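Local structure of uncharacterized protein YqbN (Bacillus subtilis, 3KLU) at residues R115-G120 against A124-K129; P93-K98 against E111-V116. The protein is of unknown function but is probably a tail assembly chaperone of a prophage, akin to XkdN. All blocks are in the same frame, centred on the assembly; numbering follows the deposited sequence.

The two interactions lie side by side in one small alpha+beta fold, their centres about 11 Å apart, and both use helix 109-116. Interaction 2 comes first along the chain. It sets the loop 93-98, just after strand 90-92, against that helix. Interaction 1 follows where the helix ends: the turn after it meets helix 120-133. Arg115 and Val116 belong to both. Directly between the two contacts, Trp126 CZ2 lies 3.6 Å from Phe95 CE2, and Trp126 CH2 lies 3.7 Å from Ala113 CB. Loop, helix and final helix therefore share one apolar core, which also takes in Phe44 of the antiparallel sheet.

Interaction 1 of 2, residues R115-G120 against A124-K129; sequences RVLSVG and ANWLNK
Leu117 and Trp126 meet where two consecutive helices, 109-116 and 120-133, are joined by a short turn. The two side chains cross at about a right angle. Leu117 touches with one methyl branch, CD1, which sits 3.4 Å above the plane of the indole and is offset toward its rim. Its closest ring atom is Trp126 CG, 3.5 Å from Leu117 CD1. Trp126 CB is almost as near. Trp126 holds CG anti to its backbone N (chi1 167°), and this swings the indole across toward the turn. Leu117 is the first residue to leave helical geometry and forms the centre of an inverse gamma turn, closed by a weak bond from Ser118 N to Val116 O. Its side chain also touches Phe44 of strand 44-46. The polar edge of the indole is tied as well: Trp126 NE1 is hydrogen-bonded to Thr90 OG1. Phe44, Phe46, Tyr123 and Phe95 meet the indole too, Phe95 edge-to-face. Val119 occupies the N-cap position of helix 120-133, and Gly120 follows in its first turn. There the backbone makes an ordinary helical i to i+4 bond. Ala124 N donates to Gly120 O at 3.0 Å, with an N-H...O angle of 161°.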
loop_
_atom_site.group_PDB
_atom_site.type_symbol
_atom_site.label_atom_id
_atom_site.label_comp_id
_atom_site.label_asym_id
_atom_site.label_seq_id
_atom_site.Cartn_x
_atom_site.Cartn_y
_atom_site.Cartn_z
ATOM N N ARG A 115 -12.352 6.482 4.671
ATOM C CA ARG A 115 -12.695 7.744 5.300
ATOM C C ARG A 115 -11.609 8.797 5.051
ATOM O O ARG A 115 -11.924 9.969 4.900
ATOM C CB ARG A 115 -12.961 7.510 6.791
ATOM C CG ARG A 115 -14.098 6.500 6.954
ATOM C CD ARG A 115 -14.484 6.219 8.386
ATOM N NE ARG A 115 -15.576 5.240 8.405
ATOM C CZ ARG A 115 -16.123 4.730 9.516
ATOM N NH1 ARG A 115 -15.682 5.090 10.712
ATOM N NH2 ARG A 115 -17.141 3.877 9.434
ATOM N N VAL A 116 -10.337 8.402 4.954
ATOM C CA VAL A 116 -9.278 9.389 4.685
ATOM C C VAL A 116 -9.320 9.833 3.214
ATOM O O VAL A 116 -9.305 11.017 2.925
ATOM C CB VAL A 116 -7.837 8.841 4.946
ATOM C CG1 VAL A 116 -6.791 9.903 4.508
ATOM C CG2 VAL A 116 -7.635 8.484 6.440
ATOM N N LEU A 117 -9.342 8.880 2.286
ATOM C CA LEU A 117 -9.399 9.211 0.852
ATOM C C LEU A 117 -10.910 9.306 0.514
ATOM O O LEU A 117 -11.453 8.506 -0.261
ATOM C CB LEU A 117 -8.715 8.084 0.050
ATOM C CG LEU A 117 -7.222 7.907 0.414
ATOM C CD1 LEU A 117 -6.702 6.554 -0.036
ATOM C CD2 LEU A 117 -6.412 8.995 -0.219
ATOM N N SER A 118 -11.580 10.283 1.116
ATOM C CA SER A 118 -13.032 10.416 0.940
ATOM C C SER A 118 -13.574 10.913 -0.401
ATOM O O SER A 118 -14.781 11.047 -0.572
ATOM C CB SER A 118 -13.602 11.255 2.076
ATOM O OG SER A 118 -12.885 12.463 2.197
ATOM N N VAL A 119 -12.682 11.204 -1.344
ATOM C CA VAL A 119 -13.086 11.597 -2.675
ATOM C C VAL A 119 -12.867 10.348 -3.532
ATOM O O VAL A 119 -11.749 9.822 -3.604
ATOM C CB VAL A 119 -12.260 12.751 -3.165
ATOM C CG1 VAL A 119 -12.535 13.000 -4.631
ATOM C CG2 VAL A 119 -12.626 13.990 -2.341
ATOM N N GLY A 120 -13.953 9.864 -4.143
ATOM C CA GLY A 120 -13.914 8.661 -4.937
ATOM C C GLY A 120 -12.642 8.428 -5.717
ATOM O O GLY A 120 -11.923 7.433 -5.492
ATOM N N ALA A 124 -9.710 5.365 -5.617
ATOM C CA ALA A 124 -9.476 4.447 -6.726
ATOM C C ALA A 124 -8.041 4.572 -7.174
ATOM O O ALA A 124 -7.402 3.585 -7.484
ATOM C CB ALA A 124 -10.430 4.753 -7.883
ATOM N N ASN A 125 -7.534 5.799 -7.188
ATOM C CA ASN A 125 -6.170 6.048 -7.617
ATOM C C ASN A 125 -5.182 5.454 -6.645
ATOM O O ASN A 125 -4.148 4.947 -7.040
ATOM C CB ASN A 125 -5.897 7.554 -7.747
ATOM C CG ASN A 125 -6.485 8.160 -9.018
ATOM O OD1 ASN A 125 -6.851 7.453 -9.952
ATOM N ND2 ASN A 125 -6.546 9.486 -9.061
ATOM N N TRP A 126 -5.488 5.551 -5.361
ATOM C CA TRP A 126 -4.601 4.988 -4.357
ATOM C C TRP A 126 -4.485 3.476 -4.572
ATOM O O TRP A 126 -3.383 2.915 -4.577
ATOM C CB TRP A 126 -5.159 5.281 -2.974
ATOM C CG TRP A 126 -4.509 4.503 -1.897
ATOM C CD1 TRP A 126 -3.244 4.664 -1.400
ATOM C CD2 TRP A 126 -5.128 3.490 -1.098
ATOM N NE1 TRP A 126 -3.045 3.816 -0.331
ATOM C CE2 TRP A 126 -4.185 3.085 -0.127
ATOM C CE3 TRP A 126 -6.395 2.891 -1.107
ATOM C CZ2 TRP A 126 -4.469 2.108 0.834
ATOM C CZ3 TRP A 126 -6.679 1.920 -0.160
ATOM C CH2 TRP A 126 -5.709 1.537 0.804
ATOM N N LEU A 127 -5.628 2.824 -4.766
ATOM C CA LEU A 127 -5.643 1.381 -4.973
ATOM C C LEU A 127 -4.784 1.003 -6.136
ATOM O O LEU A 127 -3.898 0.154 -6.017
ATOM C CB LEU A 127 -7.042 0.882 -5.249
ATOM C CG LEU A 127 -7.877 0.588 -4.010
ATOM C CD1 LEU A 127 -9.282 0.211 -4.433
ATOM C CD2 LEU A 127 -7.273 -0.550 -3.232
ATOM N N ASN A 128 -5.029 1.638 -7.275
ATOM C CA ASN A 128 -4.249 1.298 -8.448
ATOM C C ASN A 128 -2.766 1.597 -8.287
ATOM O O ASN A 128 -1.938 0.819 -8.721
ATOM C CB ASN A 128 -4.819 2.000 -9.685
ATOM C CG ASN A 128 -6.291 1.731 -9.861
ATOM O OD1 ASN A 128 -6.758 0.617 -9.647
ATOM N ND2 ASN A 128 -7.040 2.756 -10.250
ATOM N N LYS A 129 -2.398 2.710 -7.671
ATOM C CA LYS A 129 -0.969 2.962 -7.523
ATOM C C LYS A 129 -0.316 1.816 -6.736
ATOM O O LYS A 129 0.780 1.372 -7.055
ATOM C CB LYS A 129 -0.695 4.271 -6.785
ATOM C CG LYS A 129 0.825 4.606 -6.704
ATOM C CD LYS A 129 1.309 5.249 -8.032
ATOM C CE LYS A 129 2.716 4.803 -8.393
ATOM N NZ LYS A 129 3.235 5.544 -9.591
#

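Interaction 2 of 2, residues P93-K98 against E111-V116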
loop_
_atom_site.group_PDB
_atom_site.type_symbol
_atom_site.label_atom_id
_atom_site.label_comp_id
_atom_site.label_asym_id
_atom_site.label_seq_id
_atom_site.Cartn_x
_atom_site.Cartn_y
_atom_site.Cartn_z
ATOM N N PRO A 93 0.476 7.511 4.558
ATOM C CA PRO A 93 0.103 7.169 5.932
ATOM C C PRO A 93 -0.220 5.685 6.069
ATOM O O PRO A 93 -0.734 5.092 5.143
ATOM C CB PRO A 93 -1.128 8.050 6.151
ATOM C CG PRO A 93 -1.862 7.861 4.836
ATOM C CD PRO A 93 -0.724 7.900 3.773
ATOM N N THR A 94 0.095 5.063 7.204
ATOM C CA THR A 94 -0.271 3.668 7.345
ATOM C C THR A 94 -1.602 3.669 8.073
ATOM O O THR A 94 -1.705 4.094 9.226
ATOM C CB THR A 94 0.757 2.831 8.138
ATOM O OG1 THR A 94 0.178 1.561 8.514
ATOM C CG2 THR A 94 1.185 3.557 9.333
ATOM N N PHE A 95 -2.624 3.178 7.379
ATOM C CA PHE A 95 -3.990 3.151 7.907
ATOM C C PHE A 95 -4.260 2.249 9.090
ATOM O O PHE A 95 -5.373 2.238 9.649
ATOM C CB PHE A 95 -4.958 2.863 6.761
ATOM C CG PHE A 95 -4.931 3.921 5.717
ATOM C CD1 PHE A 95 -5.079 5.262 6.087
ATOM C CD2 PHE A 95 -4.783 3.600 4.378
ATOM C CE1 PHE A 95 -5.088 6.290 5.133
ATOM C CE2 PHE A 95 -4.785 4.613 3.383
ATOM C CZ PHE A 95 -4.940 5.959 3.764
ATOM N N LYS A 96 -3.226 1.518 9.486
ATOM C CA LYS A 96 -3.325 0.638 10.630
ATOM C C LYS A 96 -2.948 1.410 11.882
ATOM O O LYS A 96 -3.181 0.940 12.980
ATOM C CB LYS A 96 -2.364 -0.534 10.475
ATOM C CG LYS A 96 -2.708 -1.434 9.348
ATOM C CD LYS A 96 -1.894 -2.663 9.450
ATOM C CE LYS A 96 -2.209 -3.584 8.291
ATOM N NZ LYS A 96 -1.544 -4.891 8.498
ATOM N N ALA A 97 -2.373 2.590 11.712
ATOM C CA ALA A 97 -1.943 3.392 12.857
ATOM C C ALA A 97 -3.075 3.589 13.823
ATOM O O ALA A 97 -4.196 3.943 13.429
ATOM C CB ALA A 97 -1.428 4.748 12.406
ATOM N N LYS A 98 -2.775 3.359 15.093
ATOM C CA LYS A 98 -3.753 3.534 16.151
ATOM C C LYS A 98 -4.346 4.924 16.099
ATOM O O LYS A 98 -5.540 5.100 16.297
ATOM C CB LYS A 98 -3.112 3.354 17.526
ATOM C CG LYS A 98 -4.118 3.480 18.656
ATOM C CD LYS A 98 -5.304 2.571 18.380
ATOM C CE LYS A 98 -6.193 2.348 19.599
ATOM N NZ LYS A 98 -7.429 1.570 19.229
ATOM N N GLU A 111 -11.307 0.674 6.098
ATOM C CA GLU A 111 -12.365 1.683 6.298
ATOM C C GLU A 111 -11.641 3.007 6.621
ATOM O O GLU A 111 -12.044 4.080 6.171
ATOM C CB GLU A 111 -13.285 1.242 7.460
ATOM C CG GLU A 111 -14.551 2.041 7.685
ATOM C CD GLU A 111 -15.347 2.296 6.427
ATOM O OE1 GLU A 111 -15.473 1.399 5.553
ATOM O OE2 GLU A 111 -15.873 3.427 6.328
ATOM N N VAL A 112 -10.551 2.917 7.380
ATOM C CA VAL A 112 -9.785 4.106 7.672
ATOM C C VAL A 112 -9.413 4.709 6.316
ATOM O O VAL A 112 -9.562 5.903 6.098
ATOM C CB VAL A 112 -8.440 3.812 8.429
ATOM C CG1 VAL A 112 -7.736 5.175 8.721
ATOM C CG2 VAL A 112 -8.668 3.055 9.716
ATOM N N ALA A 113 -8.926 3.880 5.402
ATOM C CA ALA A 113 -8.554 4.396 4.085
ATOM C C ALA A 113 -9.735 5.071 3.376
ATOM O O ALA A 113 -9.585 6.164 2.816
ATOM C CB ALA A 113 -7.971 3.254 3.180
ATOM N N LYS A 114 -10.908 4.453 3.418
ATOM C CA LYS A 114 -12.065 5.045 2.735
ATOM C C LYS A 114 -12.503 6.360 3.362
ATOM O O LYS A 114 -12.963 7.252 2.675
ATOM C CB LYS A 114 -13.231 4.068 2.696
ATOM C CG LYS A 114 -12.999 2.909 1.738
ATOM C CD LYS A 114 -14.085 1.853 1.964
ATOM C CE LYS A 114 -13.870 0.639 1.102
ATOM N NZ LYS A 114 -13.665 1.070 -0.300
ATOM N N ARG A 115 -12.352 6.482 4.671
ATOM C CA ARG A 115 -12.695 7.744 5.300
ATOM C C ARG A 115 -11.609 8.797 5.051
ATOM O O ARG A 115 -11.924 9.969 4.900
ATOM C CB ARG A 115 -12.961 7.510 6.791
ATOM C CG ARG A 115 -14.098 6.500 6.954
ATOM C CD ARG A 115 -14.484 6.219 8.386
ATOM N NE ARG A 115 -15.576 5.240 8.405
ATOM C CZ ARG A 115 -16.123 4.730 9.516
ATOM N NH1 ARG A 115 -15.682 5.090 10.712
ATOM N NH2 ARG A 115 -17.141 3.877 9.434
ATOM N N VAL A 116 -10.337 8.402 4.954
ATOM C CA VAL A 116 -9.278 9.389 4.685
ATOM C C VAL A 116 -9.320 9.833 3.214
ATOM O O VAL A 116 -9.305 11.017 2.925
ATOM C CB VAL A 116 -7.837 8.841 4.946
ATOM C CG1 VAL A 116 -6.791 9.903 4.508
ATOM C CG2 VAL A 116 -7.635 8.484 6.440
#
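A type I beta turn, Thr94 to Ala97, carries Phe95 into the core against helix 109-116. The turn lies between strand 90-92 and helix 98-103 and is closed by Ala97 N bonding to Thr94 O. Phe95 lays its ring over the helix backbone. Ala113 CA stands 3.7 Å from the ring centroid and only 6° off the ring normal, a CH-pi contact over the face. Ala113 CB reaches the same ring at Phe95 CD2, 3.4 Å away. On the opposite face the carbonyl oxygen of Pro93, which follows a cis peptide bond, lies over the ring centre. Two valines, one helical turn apart, meet the ring obliquely, both along its CD1-CE1 side. Val112 CG1 is 3.7 Å from Phe95 CD1, and Val116 CG2 is 3.6 Å from Phe95 CE1. The other methyl of Val112, CG2, packs on Phe95 O. With CG anti to the carbonyl carbon (chi1 -62°), Phe95 directs its ring along the helix from Val112 toward Val116. Leu100 of helix 98-103 also touches both Phe95 and Val112. A buried aromatic of a type I turn, packed by CH-pi contact on a helix, thus joins the loop after strand 90-92 to helix 109-116 in the core of this alpha+beta fold.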